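Local atomic coordinates of Lys-gingipain catalytic subunit (PDB entry 6I9A), a protein that cleaves proteins after lysine residues as a secreted cysteine protease of the periodontal pathogen Porphyromonas gingivalis, and may act as a virulence factor. Residues A388-Q393 with V422-Q427; N375-P380 with V436-S441; K93-K98 with G349-W354. All blocks are in the same frame, centred on the assembly; numbering follows the deposited sequence. Where two conformers were deposited one is given.

Contact 1 of 3, residues A388-Q393 with V422-Q427; sequences ASYSIQ and VSMTKQ
Tyr390 O accepts the shortest polar bond of this contact, from Val422 N at 2.8 Å. The return bond runs from Tyr390 N to Val422 O at 3.1 Å. These two bonds make Tyr390 and Val422 an antiparallel hydrogen-bonded pair. Val422 O is also approached by Ser389 CA at 3.0 Å, a CA-H...O contact. Ser389 itself faces Ser423 in the adjoining non-hydrogen-bonded pair. One residue further on, Met424 N donates to Ala388 O at 2.9 Å, nearly straight at the hydrogen (167°).

The side chains of Tyr390 and Val422 lie on one face of the sheet. The bend of Met424 at chi2 (-60°) lays SD beside the tyrosine, and a second bend at chi3 (-67°) carries CE into the ring plane at its edge. SD meets the ring edge, 3.7 Å from Tyr390 CE2, in a Met-aromatic contact. Ile392 CD1 also touches Val422 CG2 at 4.2 Å. Val400 and Ile402 of the strand 399-404 pack on this apolar face. The tyrosine hydroxyl is hydrogen-bonded to Pro384 O. Beyond the strand end, Gln427 brings NE2 to 3.6 Å from Ala388 CA. This is an antiparallel strand pair of the C-terminal Ig-like domain, with its apolar side turned to the domain core.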
ATOM      1  N   ALA A 388     -10.784 -24.854  20.174  1.00 16.06           N
ATOM      2  CA  ALA A 388     -11.425 -23.820  19.379  1.00 15.86           C
ATOM      3  C   ALA A 388     -10.630 -22.517  19.407  1.00 14.93           C
ATOM      4  O   ALA A 388     -10.796 -21.698  18.485  1.00 15.06           O
ATOM      5  CB  ALA A 388     -12.845 -23.561  19.894  1.00 17.46           C
ATOM      6  N   SER A 389      -9.819 -22.312  20.433  1.00 14.68           N
ATOM      7  CA  SER A 389      -9.011 -21.087  20.506  1.00 13.82           C
ATOM      8  C   SER A 389      -7.849 -21.303  21.398  1.00 13.79           C
ATOM      9  O   SER A 389      -7.841 -22.260  22.204  1.00 14.81           O
ATOM     10  CB  SER A 389      -9.860 -19.914  20.996  1.00 16.42           C
ATOM     11  OG  SER A 389     -10.294 -20.097  22.336  1.00 18.56           O
ATOM     12  N   TYR A 390      -6.856 -20.395  21.315  1.00 13.92           N
ATOM     13  CA  TYR A 390      -5.721 -20.332  22.210  1.00 13.58           C
ATOM     14  C   TYR A 390      -5.489 -18.906  22.618  1.00 13.51           C
ATOM     15  O   TYR A 390      -5.668 -18.004  21.807  1.00 14.24           O
ATOM     16  CB  TYR A 390      -4.410 -20.836  21.590  1.00 14.83           C
ATOM     17  CG  TYR A 390      -4.477 -22.231  21.015  1.00 14.11           C
ATOM     18  CD1 TYR A 390      -4.374 -23.355  21.835  1.00 14.24           C
ATOM     19  CD2 TYR A 390      -4.625 -22.432  19.649  1.00 14.12           C
ATOM     20  CE1 TYR A 390      -4.437 -24.640  21.305  1.00 14.81           C
ATOM     21  CE2 TYR A 390      -4.661 -23.710  19.100  1.00 14.55           C
ATOM     22  CZ  TYR A 390      -4.567 -24.816  19.933  1.00 14.12           C
ATOM     23  OH  TYR A 390      -4.659 -26.069  19.366  1.00 16.01           O
ATOM     24  N   SER A 391      -5.004 -18.669  23.825  1.00 14.25           N
ATOM     25  CA  SER A 391      -4.576 -17.325  24.244  1.00 14.56           C
ATOM     26  C   SER A 391      -3.094 -17.202  23.978  1.00 14.02           C
ATOM     27  O   SER A 391      -2.297 -18.080  24.304  1.00 14.70           O
ATOM     28  CB  SER A 391      -4.893 -17.114  25.724  1.00 16.81           C
ATOM     29  OG  SER A 391      -4.302 -18.110  26.550  1.00 25.11           O
ATOM     30  N   ILE A 392      -2.711 -16.053  23.374  1.00 14.24           N
ATOM     31  CA  ILE A 392      -1.339 -15.702  23.086  1.00 13.57           C
ATOM     32  C   ILE A 392      -1.205 -14.254  23.539  1.00 13.24           C
ATOM     33  O   ILE A 392      -2.082 -13.466  23.218  1.00 14.63           O
ATOM     34  CB  ILE A 392      -0.936 -15.967  21.603  1.00 14.68           C
ATOM     35  CG1 ILE A 392      -0.969 -17.507  21.342  1.00 19.03           C
ATOM     36  CG2 ILE A 392       0.412 -15.371  21.341  1.00 17.38           C
ATOM     37  CD1 ILE A 392      -0.549 -18.023  19.972  1.00 20.88           C
ATOM     38  N   GLN A 393      -0.155 -13.918  24.291  1.00 13.04           N
ATOM     39  CA  GLN A 393      -0.061 -12.542  24.733  0.51 13.82           C
ATOM     40  C   GLN A 393       0.905 -11.771  23.838  1.00 13.67           C
ATOM     41  O   GLN A 393       1.934 -12.282  23.416  1.00 13.23           O
ATOM     42  CB  GLN A 393       0.289 -12.460  26.213  0.51 14.27           C
ATOM     43  CG  GLN A 393      -0.771 -13.148  27.099  0.51 13.32           C
ATOM     44  CD  GLN A 393      -0.663 -14.660  27.085  0.51 12.68           C
ATOM     45  OE1 GLN A 393       0.432 -15.227  26.958  0.51 12.52           O
ATOM     46  NE2 GLN A 393      -1.797 -15.341  27.240  0.51 15.01           N
ATOM     47  N   VAL A 422      -6.866 -16.341  19.920  1.00 12.43           N
ATOM     48  CA  VAL A 422      -6.691 -16.802  18.547  1.00 12.33           C
ATOM     49  C   VAL A 422      -7.778 -17.812  18.226  1.00 12.93           C
ATOM     50  O   VAL A 422      -7.783 -18.932  18.786  1.00 14.21           O
ATOM     51  CB  VAL A 422      -5.285 -17.402  18.348  1.00 12.32           C
ATOM     52  CG1 VAL A 422      -5.096 -17.900  16.900  1.00 13.47           C
ATOM     53  CG2 VAL A 422      -4.198 -16.386  18.699  1.00 14.52           C
ATOM     54  N   SER A 423      -8.696 -17.432  17.380  1.00 12.36           N
ATOM     55  CA  SER A 423      -9.856 -18.262  17.005  1.00 13.02           C
ATOM     56  C   SER A 423      -9.415 -19.207  15.916  1.00 12.49           C
ATOM     57  O   SER A 423      -8.983 -18.789  14.823  1.00 12.76           O
ATOM     58  CB  SER A 423     -11.013 -17.371  16.540  1.00 14.63           C
ATOM     59  OG  SER A 423     -10.621 -16.563  15.435  1.00 18.03           O
ATOM     60  N   MET A 424      -9.551 -20.512  16.186  1.00 13.57           N
ATOM     61  CA  MET A 424      -9.074 -21.530  15.269  1.00 14.18           C
ATOM     62  C   MET A 424     -10.139 -21.929  14.288  1.00 14.47           C
ATOM     63  O   MET A 424     -11.036 -22.717  14.603  1.00 18.33           O
ATOM     64  CB  MET A 424      -8.573 -22.761  16.052  1.00 14.84           C
ATOM     65  CG  MET A 424      -7.489 -22.431  17.038  1.00 14.46           C
ATOM     66  SD  MET A 424      -6.003 -21.717  16.276  1.00 15.05           S
ATOM     67  CE  MET A 424      -5.442 -23.116  15.364  1.00 16.46           C
ATOM     68  N   THR A 425     -10.088 -21.374  13.074  1.00 13.73           N
ATOM     69  CA  THR A 425     -11.028 -21.717  12.012  1.00 15.75           C
ATOM     70  C   THR A 425     -10.713 -23.103  11.467  1.00 14.77           C
ATOM     71  O   THR A 425     -11.593 -23.784  10.926  1.00 17.41           O
ATOM     72  CB  THR A 425     -11.027 -20.631  10.946  1.00 14.64           C
ATOM     73  OG1 THR A 425      -9.682 -20.404  10.507  1.00 15.61           O
ATOM     74  CG2 THR A 425     -11.679 -19.347  11.466  1.00 15.83           C
ATOM     75  N   LYS A 426      -9.464 -23.544  11.623  1.00 13.34           N
ATOM     76  CA  LYS A 426      -9.017 -24.909  11.375  1.00 14.46           C
ATOM     77  C   LYS A 426      -8.369 -25.355  12.660  1.00 14.98           C
ATOM     78  O   LYS A 426      -7.377 -24.774  13.089  1.00 14.42           O
ATOM     79  CB  LYS A 426      -8.043 -24.979  10.189  1.00 15.33           C
ATOM     80  CG  LYS A 426      -7.580 -26.417   9.903  1.00 15.91           C
ATOM     81  CD  LYS A 426      -6.586 -26.433   8.700  1.00 19.46           C
ATOM     82  CE  LYS A 426      -5.973 -27.805   8.475  1.00 23.09           C
ATOM     83  NZ  LYS A 426      -6.994 -28.833   8.197  1.00 25.86           N
ATOM     84  N   GLN A 427      -8.929 -26.395  13.312  1.00 14.43           N
ATOM     85  CA  GLN A 427      -8.325 -26.822  14.562  1.00 14.56           C
ATOM     86  C   GLN A 427      -7.076 -27.651  14.305  1.00 13.58           C
ATOM     87  O   GLN A 427      -6.873 -28.191  13.215  1.00 16.22           O
ATOM     88  CB  GLN A 427      -9.334 -27.588  15.452  1.00 16.31           C
ATOM     89  CG  GLN A 427     -10.506 -26.707  15.885  1.00 17.68           C
ATOM     90  CD  GLN A 427     -11.362 -27.382  16.915  1.00 18.21           C
ATOM     91  OE1 GLN A 427     -11.076 -28.515  17.365  1.00 21.02           O
ATOM     92  NE2 GLN A 427     -12.383 -26.681  17.331  1.00 19.47           N
TER

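Contact 2 of 3, residues N375-P380 with V436-S441; sequences NTYTLP and VVITRS
Ile438 meets Tyr377 obliquely, with CD1 3.6 Å from Tyr377 CB. The same methyl lies near the root of the phenol ring, 4.0 Å from Tyr377 CG. In the tyrosine, chi1 of 66° sets CG between the backbone N and the carbonyl carbon, and the methyl then meets the ring obliquely at CG as well as touching CB. Leu379 and Val436 run past each other in opposite directions. Their contact is Leu379 CD2 to Val436 CG1, at 4.0 Å. Leu379 CD2 also reaches Ile438 CD1, at 4.2 Å, so the isoleucine tip packs against both Tyr377 and Leu379.

Asn375 crosses Ile438 at about a right angle. Its ND2 rests 3.9 Å from Ile438 CG2 and also packs near Arg440 CB. The amide nitrogen donates to a water 2.8 Å away, and that water donates to Ile438 O. Asn375 OD1 accepts from Thr376 N in its own segment. Ser395 and Ser398 hydrogen-bond the same amide at OD1 and ND2, respectively. Several bonds therefore fix its rotation.

The backbones lie too far apart for direct pairing, with Tyr377 CA and Ile438 CA 8.4 Å apart. Strand 377-378 instead pairs with strand 389-394, and Ile438 pairs with Val446 of strand 446-452. The side chains thus join strand 377-378, at one end of the sheet order, to strand 432-439, next to the other end, across the Ig-like domain's core. Val446 and Lys448 of strand 446-452 touch Tyr377, while Val400 packs on Ile438.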
ATOM      1  N   ASN A 375       8.501  -5.704  19.496  1.00 11.46           N
ATOM      2  CA  ASN A 375       7.262  -6.060  20.164  1.00 11.61           C
ATOM      3  C   ASN A 375       7.554  -6.871  21.434  1.00 12.61           C
ATOM      4  O   ASN A 375       8.667  -7.384  21.615  1.00 14.94           O
ATOM      5  CB  ASN A 375       6.363  -6.885  19.171  1.00 11.91           C
ATOM      6  CG  ASN A 375       4.882  -6.642  19.412  1.00 11.90           C
ATOM      7  OD1 ASN A 375       4.504  -6.176  20.495  1.00 12.72           O
ATOM      8  ND2 ASN A 375       4.042  -6.964  18.421  1.00 11.76           N
ATOM      9  N   THR A 376       6.520  -7.024  22.263  1.00 13.29           N
ATOM     10  CA  THR A 376       6.535  -7.848  23.466  1.00 14.15           C
ATOM     11  C   THR A 376       5.515  -8.949  23.251  1.00 12.78           C
ATOM     12  O   THR A 376       4.484  -8.721  22.594  1.00 14.59           O
ATOM     13  CB  THR A 376       6.206  -7.033  24.704  1.00 17.19           C
ATOM     14  OG1 THR A 376       4.873  -6.541  24.595  1.00 20.15           O
ATOM     15  CG2 THR A 376       7.213  -5.908  24.940  1.00 18.52           C
ATOM     16  N   TYR A 377       5.807 -10.161  23.747  1.00 13.27           N
ATOM     17  CA  TYR A 377       4.881 -11.273  23.552  1.00 12.67           C
ATOM     18  C   TYR A 377       5.262 -12.391  24.487  1.00 13.30           C
ATOM     19  O   TYR A 377       6.404 -12.443  24.975  1.00 14.64           O
ATOM     20  CB  TYR A 377       4.924 -11.742  22.069  1.00 13.57           C
ATOM     21  CG  TYR A 377       6.252 -12.330  21.687  1.00 13.55           C
ATOM     22  CD1 TYR A 377       6.472 -13.698  21.768  1.00 14.70           C
ATOM     23  CD2 TYR A 377       7.303 -11.520  21.289  1.00 14.71           C
ATOM     24  CE1 TYR A 377       7.706 -14.248  21.479  1.00 17.25           C
ATOM     25  CE2 TYR A 377       8.547 -12.054  20.982  1.00 15.09           C
ATOM     26  CZ  TYR A 377       8.744 -13.426  21.086  1.00 16.72           C
ATOM     27  OH  TYR A 377       9.966 -13.988  20.778  1.00 21.13           O
ATOM     28  N   THR A 378       4.311 -13.279  24.692  1.00 12.69           N
ATOM     29  CA  THR A 378       4.522 -14.546  25.410  1.00 13.61           C
ATOM     30  C   THR A 378       3.796 -15.622  24.630  1.00 13.85           C
ATOM     31  O   THR A 378       2.589 -15.527  24.409  1.00 15.44           O
ATOM     32  CB  THR A 378       4.001 -14.494  26.874  1.00 15.00           C
ATOM     33  OG1 THR A 378       4.612 -13.399  27.539  1.00 18.32           O
ATOM     34  CG2 THR A 378       4.318 -15.801  27.638  1.00 18.96           C
ATOM     35  N   LEU A 379       4.543 -16.645  24.247  1.00 15.38           N
ATOM     36  CA  LEU A 379       3.948 -17.803  23.596  1.00 17.01           C
ATOM     37  C   LEU A 379       3.667 -18.883  24.632  1.00 17.97           C
ATOM     38  O   LEU A 379       4.480 -19.085  25.547  1.00 18.37           O
ATOM     39  CB  LEU A 379       4.907 -18.364  22.533  1.00 18.22           C
ATOM     40  CG  LEU A 379       5.294 -17.436  21.393  1.00 18.85           C
ATOM     41  CD1 LEU A 379       6.092 -18.186  20.338  1.00 21.61           C
ATOM     42  CD2 LEU A 379       4.063 -16.736  20.769  1.00 19.91           C
ATOM     43  N   PRO A 380       2.575 -19.634  24.481  1.00 18.89           N
ATOM     44  CA  PRO A 380       2.375 -20.799  25.371  1.00 18.65           C
ATOM     45  C   PRO A 380       3.397 -21.879  25.060  1.00 19.11           C
ATOM     46  O   PRO A 380       3.901 -21.977  23.927  1.00 19.27           O
ATOM     47  CB  PRO A 380       0.948 -21.261  25.031  1.00 20.29           C
ATOM     48  CG  PRO A 380       0.759 -20.860  23.579  1.00 19.07           C
ATOM     49  CD  PRO A 380       1.518 -19.543  23.446  1.00 18.29           C
ATOM     50  N   VAL A 436       3.897 -19.359  14.237  1.00 12.49           N
ATOM     51  CA  VAL A 436       3.195 -18.321  14.973  1.00 11.80           C
ATOM     52  C   VAL A 436       3.814 -17.029  14.561  1.00 11.29           C
ATOM     53  O   VAL A 436       5.009 -16.830  14.739  1.00 12.88           O
ATOM     54  CB  VAL A 436       3.263 -18.498  16.503  1.00 13.51           C
ATOM     55  CG1 VAL A 436       2.471 -17.399  17.213  1.00 15.65           C
ATOM     56  CG2 VAL A 436       2.757 -19.881  16.914  1.00 15.47           C
ATOM     57  N   VAL A 437       3.016 -16.122  13.994  1.00 10.88           N
ATOM     58  CA  VAL A 437       3.486 -14.814  13.496  1.00 10.75           C
ATOM     59  C   VAL A 437       2.714 -13.754  14.211  1.00 10.03           C
ATOM     60  O   VAL A 437       1.478 -13.842  14.330  1.00 11.53           O
ATOM     61  CB  VAL A 437       3.371 -14.713  11.952  1.00 11.64           C
ATOM     62  CG1 VAL A 437       3.734 -13.302  11.462  1.00 11.66           C
ATOM     63  CG2 VAL A 437       4.281 -15.747  11.289  1.00 12.58           C
ATOM     64  N   ILE A 438       3.435 -12.736  14.692  1.00  9.85           N
ATOM     65  CA  ILE A 438       2.817 -11.593  15.366  1.00  9.92           C
ATOM     66  C   ILE A 438       3.260 -10.326  14.683  1.00  9.90           C
ATOM     67  O   ILE A 438       4.477 -10.104  14.550  1.00 10.10           O
ATOM     68  CB  ILE A 438       3.154 -11.548  16.874  1.00 11.39           C
ATOM     69  CG1 ILE A 438       2.895 -12.929  17.554  1.00 11.26           C
ATOM     70  CG2 ILE A 438       2.383 -10.400  17.567  1.00 12.20           C
ATOM     71  CD1 ILE A 438       3.355 -12.957  19.070  1.00 14.33           C
ATOM     72  N   THR A 439       2.298  -9.534  14.224  1.00 10.28           N
ATOM     73  CA  THR A 439       2.628  -8.275  13.523  1.00 10.41           C
ATOM     74  C   THR A 439       1.852  -7.144  14.153  1.00 10.22           C
ATOM     75  O   THR A 439       0.819  -7.332  14.811  1.00 10.94           O
ATOM     76  CB  THR A 439       2.276  -8.383  12.013  1.00 11.10           C
ATOM     77  OG1 THR A 439       0.884  -8.686  11.843  1.00 11.50           O
ATOM     78  CG2 THR A 439       3.114  -9.428  11.262  1.00 13.24           C
ATOM     79  N   ARG A 440       2.374  -5.942  13.972  1.00  9.40           N
ATOM     80  CA  ARG A 440       1.713  -4.739  14.424  1.00 10.04           C
ATOM     81  C   ARG A 440       2.281  -3.581  13.644  1.00  9.55           C
ATOM     82  O   ARG A 440       3.483  -3.571  13.353  1.00  9.77           O
ATOM     83  CB  ARG A 440       1.924  -4.526  15.944  1.00 10.23           C
ATOM     84  CG  ARG A 440       1.127  -3.356  16.516  1.00 10.84           C
ATOM     85  CD  ARG A 440       1.296  -3.236  18.019  1.00 12.20           C
ATOM     86  NE  ARG A 440       0.675  -1.984  18.442  1.00 12.82           N
ATOM     87  CZ  ARG A 440       0.860  -1.438  19.642  1.00 12.78           C
ATOM     88  NH1 ARG A 440       1.603  -2.063  20.566  1.00 13.63           N
ATOM     89  NH2 ARG A 440       0.310  -0.264  19.930  1.00 18.33           N
ATOM     90  N   SER A 441       1.458  -2.578  13.327  1.00 10.41           N
ATOM     91  CA  SER A 441       1.946  -1.412  12.572  1.00  9.62           C
ATOM     92  C   SER A 441       3.136  -0.761  13.292  1.00  9.75           C
ATOM     93  O   SER A 441       3.065  -0.460  14.487  1.00 10.77           O
ATOM     94  CB  SER A 441       0.815  -0.390  12.454  1.00 10.92           C
ATOM     95  OG  SER A 441       1.321   0.844  11.938  1.00 10.31           O
TER
HETATM   96  O   HOH W   1       5.218  -7.723  15.953  1.00 11.83           O

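Contact 3 of 3, residues K93-K98 with G349-W354; sequences KGKKTK and GAHYYW
Thr97 and Tyr352 join a surface loop to the first turn of helix 350-356, within the C25 protease domain. Gly349 is the N-cap of this helix. The contact is made by CH-pi packing and apolar touches.

Two CH-pi contacts carry it. Thr97 CG2 sits over the centre of the Tyr352 ring, 3.7 Å from its centroid and 11° off the normal. The tyrosine has CG anti to its backbone N (chi1 -177°), which swings the ring toward the loop. Lys96 CG lies over one face of the His351 imidazole, 4.0 Å from the centroid and displaced toward the rim. The lysine bends at chi2 (-53°), and its CE comes 3.5 Å from His351 ND1. The two side chains cross at about a right angle.

Closer to the backbones, Lys96 CB packs against Tyr352 CB at 4.0 Å. Thr97 CG2 also approaches Tyr352 O at 3.5 Å. Lys95 CD approaches the imidazole obliquely.

The polar groups are held by neighbours. His351 NE2 is hydrogen-bonded to Tyr104 OH, and the imidazole stacks with Tyr112. Tyr352 OH is hydrogen-bonded to Asn282 O. From the same helix, Glu355 accepts from the backbone N atoms of Lys95, Lys96 and Thr97, and so ties down the loop.

In the conformer given, Lys96 NZ is 4.7 Å from His351 ND1. A positive charge there might weakly disfavour protonation of the imidazole.

Within the loop, Lys98 N donates to Gly94 O. The Lys98 side chain folds back over this turn, and its NZ donates to Lys95 O at 2.8 Å.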
ATOM      1  N   LYS A  93     -11.421   1.957 -19.248  1.00 13.03           N
ATOM      2  CA  LYS A  93     -11.233   3.403 -19.369  0.50 13.81           C
ATOM      3  C   LYS A  93     -12.099   4.114 -18.326  1.00 13.57           C
ATOM      4  O   LYS A  93     -13.298   3.841 -18.226  1.00 14.37           O
ATOM      5  CB  LYS A  93     -11.640   3.790 -20.808  0.50 16.26           C
ATOM      6  CG  LYS A  93     -11.296   5.194 -21.246  0.50 18.11           C
ATOM      7  CD  LYS A  93     -11.592   5.399 -22.731  0.50 20.08           C
ATOM      8  CE  LYS A  93     -12.073   6.795 -23.026  0.50 21.59           C
ATOM      9  NZ  LYS A  93     -13.549   6.850 -23.048  0.50 27.88           N
ATOM     10  N   GLY A  94     -11.515   5.023 -17.561  1.00 12.56           N
ATOM     11  CA  GLY A  94     -12.295   5.797 -16.601  1.00 12.39           C
ATOM     12  C   GLY A  94     -13.350   6.659 -17.300  1.00 11.86           C
ATOM     13  O   GLY A  94     -13.105   7.160 -18.400  1.00 12.61           O
ATOM     14  N   LYS A  95     -14.512   6.818 -16.648  1.00 12.55           N
ATOM     15  CA  LYS A  95     -15.617   7.672 -17.147  0.53 12.68           C
ATOM     16  C   LYS A  95     -15.149   9.122 -17.146  1.00 12.24           C
ATOM     17  O   LYS A  95     -15.483   9.894 -18.061  1.00 12.71           O
ATOM     18  CB  LYS A  95     -16.880   7.525 -16.267  0.53 13.95           C
ATOM     19  CG  LYS A  95     -18.044   8.471 -16.679  0.53 14.93           C
ATOM     20  CD  LYS A  95     -19.308   8.403 -15.815  0.53 16.72           C
ATOM     21  CE  LYS A  95     -20.235   9.489 -16.288  0.53 17.62           C
ATOM     22  NZ  LYS A  95     -21.593   9.321 -15.732  0.53 19.08           N
ATOM     23  N   LYS A  96     -14.371   9.496 -16.119  1.00 11.98           N
ATOM     24  CA  LYS A  96     -13.878  10.867 -16.003  0.50 11.88           C
ATOM     25  C   LYS A  96     -12.466  10.989 -16.515  1.00 11.90           C
ATOM     26  O   LYS A  96     -12.117  11.990 -17.161  1.00 13.31           O
ATOM     27  CB  LYS A  96     -13.933  11.326 -14.533  0.50 12.41           C
ATOM     28  CG  LYS A  96     -15.295  11.186 -13.854  0.50 13.56           C
ATOM     29  CD  LYS A  96     -16.392  11.865 -14.694  0.50 17.74           C
ATOM     30  CE  LYS A  96     -17.709  11.868 -13.998  0.50 16.52           C
ATOM     31  NZ  LYS A  96     -18.798  12.280 -14.957  0.50 16.02           N
ATOM     32  N   THR A  97     -11.623   9.998 -16.237  1.00 10.78           N
ATOM     33  CA  THR A  97     -10.210  10.151 -16.612  1.00 10.26           C
ATOM     34  C   THR A  97      -9.939   9.857 -18.066  1.00 10.19           C
ATOM     35  O   THR A  97      -8.945  10.355 -18.585  1.00 11.70           O
ATOM     36  CB  THR A  97      -9.320   9.239 -15.766  1.00  9.84           C
ATOM     37  OG1 THR A  97      -9.626   7.874 -16.125  1.00 10.80           O
ATOM     38  CG2 THR A  97      -9.537   9.512 -14.285  1.00 10.09           C
ATOM     39  N   LYS A  98     -10.763   8.986 -18.700  1.00 11.30           N
ATOM     40  CA  LYS A  98     -10.520   8.556 -20.079  1.00 12.00           C
ATOM     41  C   LYS A  98      -9.196   7.786 -20.183  1.00 12.57           C
ATOM     42  O   LYS A  98      -8.696   7.614 -21.283  1.00 13.21           O
ATOM     43  CB  LYS A  98     -10.537   9.733 -21.084  1.00 15.07           C
ATOM     44  CG  LYS A  98     -11.639  10.795 -20.861  1.00 20.04           C
ATOM     45  CD  LYS A  98     -12.995  10.201 -20.864  1.00 23.24           C
ATOM     46  CE  LYS A  98     -14.070  11.270 -20.762  1.00 25.65           C
ATOM     47  NZ  LYS A  98     -15.418  10.636 -20.800  1.00 34.05           N
ATOM     48  N   GLY A 349     -12.284  17.241  -9.545  1.00 11.24           N
ATOM     49  CA  GLY A 349     -13.379  16.489  -8.943  1.00 11.26           C
ATOM     50  C   GLY A 349     -12.968  15.154  -8.355  1.00 11.16           C
ATOM     51  O   GLY A 349     -12.004  14.513  -8.775  1.00 11.04           O
ATOM     52  N   ALA A 350     -13.760  14.725  -7.377  1.00 10.47           N
ATOM     53  CA  ALA A 350     -13.473  13.525  -6.609  1.00 10.50           C
ATOM     54  C   ALA A 350     -13.565  12.280  -7.476  1.00  9.75           C
ATOM     55  O   ALA A 350     -12.727  11.364  -7.294  1.00  9.76           O
ATOM     56  CB  ALA A 350     -14.439  13.408  -5.439  1.00 12.90           C
ATOM     57  N   HIS A 351     -14.617  12.135  -8.281  1.00  9.96           N
ATOM     58  CA  HIS A 351     -14.778  10.906  -9.042  1.00 10.27           C
ATOM     59  C   HIS A 351     -13.492  10.628  -9.874  1.00  9.95           C
ATOM     60  O   HIS A 351     -12.983   9.498  -9.908  1.00  9.77           O
ATOM     61  CB  HIS A 351     -16.037  11.012  -9.905  1.00 10.70           C
ATOM     62  CG  HIS A 351     -16.440   9.739 -10.574  1.00 11.08           C
ATOM     63  ND1 HIS A 351     -17.672   9.666 -11.218  1.00 11.40           N
ATOM     64  CD2 HIS A 351     -15.845   8.523 -10.654  1.00 11.74           C
ATOM     65  CE1 HIS A 351     -17.772   8.429 -11.705  1.00 12.68           C
ATOM     66  NE2 HIS A 351     -16.702   7.690 -11.377  1.00 12.33           N
ATOM     67  N   TYR A 352     -13.008  11.660 -10.557  1.00  9.41           N
ATOM     68  CA  TYR A 352     -11.778  11.553 -11.309  1.00  9.27           C
ATOM     69  C   TYR A 352     -10.647  11.002 -10.429  1.00  8.64           C
ATOM     70  O   TYR A 352      -9.904  10.123 -10.851  1.00  8.72           O
ATOM     71  CB  TYR A 352     -11.428  12.939 -11.869  1.00  9.38           C
ATOM     72  CG  TYR A 352     -10.198  12.987 -12.735  1.00  8.80           C
ATOM     73  CD1 TYR A 352      -8.928  12.986 -12.175  1.00  8.80           C
ATOM     74  CD2 TYR A 352     -10.298  13.161 -14.113  1.00  9.01           C
ATOM     75  CE1 TYR A 352      -7.791  13.114 -12.963  1.00  8.97           C
ATOM     76  CE2 TYR A 352      -9.166  13.293 -14.910  1.00  9.39           C
ATOM     77  CZ  TYR A 352      -7.919  13.268 -14.335  1.00  8.65           C
ATOM     78  OH  TYR A 352      -6.825  13.468 -15.146  1.00 10.19           O
ATOM     79  N   TYR A 353     -10.484  11.567  -9.211  1.00  8.38           N
ATOM     80  CA  TYR A 353      -9.381  11.118  -8.323  1.00  8.60           C
ATOM     81  C   TYR A 353      -9.511   9.655  -7.933  1.00  8.34           C
ATOM     82  O   TYR A 353      -8.499   8.933  -7.950  1.00  9.02           O
ATOM     83  CB  TYR A 353      -9.239  12.015  -7.075  1.00  8.78           C
ATOM     84  CG  TYR A 353      -8.115  13.013  -7.317  1.00  9.02           C
ATOM     85  CD1 TYR A 353      -6.952  12.985  -6.552  1.00  8.89           C
ATOM     86  CD2 TYR A 353      -8.168  13.908  -8.388  1.00  9.94           C
ATOM     87  CE1 TYR A 353      -5.872  13.813  -6.852  1.00  9.10           C
ATOM     88  CE2 TYR A 353      -7.070  14.686  -8.735  1.00  9.34           C
ATOM     89  CZ  TYR A 353      -5.929  14.633  -7.962  1.00  9.22           C
ATOM     90  OH  TYR A 353      -4.866  15.422  -8.302  1.00  9.50           O
ATOM     91  N   TRP A 354     -10.736   9.177  -7.637  1.00  8.57           N
ATOM     92  CA  TRP A 354     -10.892   7.755  -7.303  1.00  8.99           C
ATOM     93  C   TRP A 354     -10.557   6.897  -8.502  1.00  8.70           C
ATOM     94  O   TRP A 354     -10.013   5.804  -8.307  1.00  9.14           O
ATOM     95  CB  TRP A 354     -12.301   7.506  -6.761  1.00  8.58           C
ATOM     96  CG  TRP A 354     -12.499   8.062  -5.378  1.00  8.60           C
ATOM     97  CD1 TRP A 354     -13.087   9.262  -5.036  1.00  8.71           C
ATOM     98  CD2 TRP A 354     -12.014   7.482  -4.155  1.00  8.95           C
ATOM     99  NE1 TRP A 354     -13.023   9.445  -3.676  1.00  9.31           N
ATOM    100  CE2 TRP A 354     -12.362   8.365  -3.100  1.00  9.29           C
ATOM    101  CE3 TRP A 354     -11.293   6.316  -3.858  1.00  9.89           C
ATOM    102  CZ2 TRP A 354     -12.049   8.091  -1.758  1.00 10.00           C
ATOM    103  CZ3 TRP A 354     -11.013   6.038  -2.540  1.00 10.04           C
ATOM    104  CH2 TRP A 354     -11.354   6.926  -1.498  1.00  9.94           C
TER

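Contacts 1 and 2 belong to the C-terminal Ig-like domain, and contact 3 to the protease domain. The centres of contacts 1 and 2 are about 14 Å apart. They touch directly: Thr378 N lies 2.9 Å from Gln393 O, a probable hydrogen bond between neighbouring strands. Ile392 CG1 also packs on Pro380 CD at 3.8 Å. Contact 3 lies on the opposite side of the chain's centre, about 44 Å from contact 1 and 42 Å from contact 2, centre to centre. It alone is near the catalytic centre. The Tyr352 side chain is about 7 Å from that of the nucleophile Cys249 and also from the bound inhibitor KYT-36.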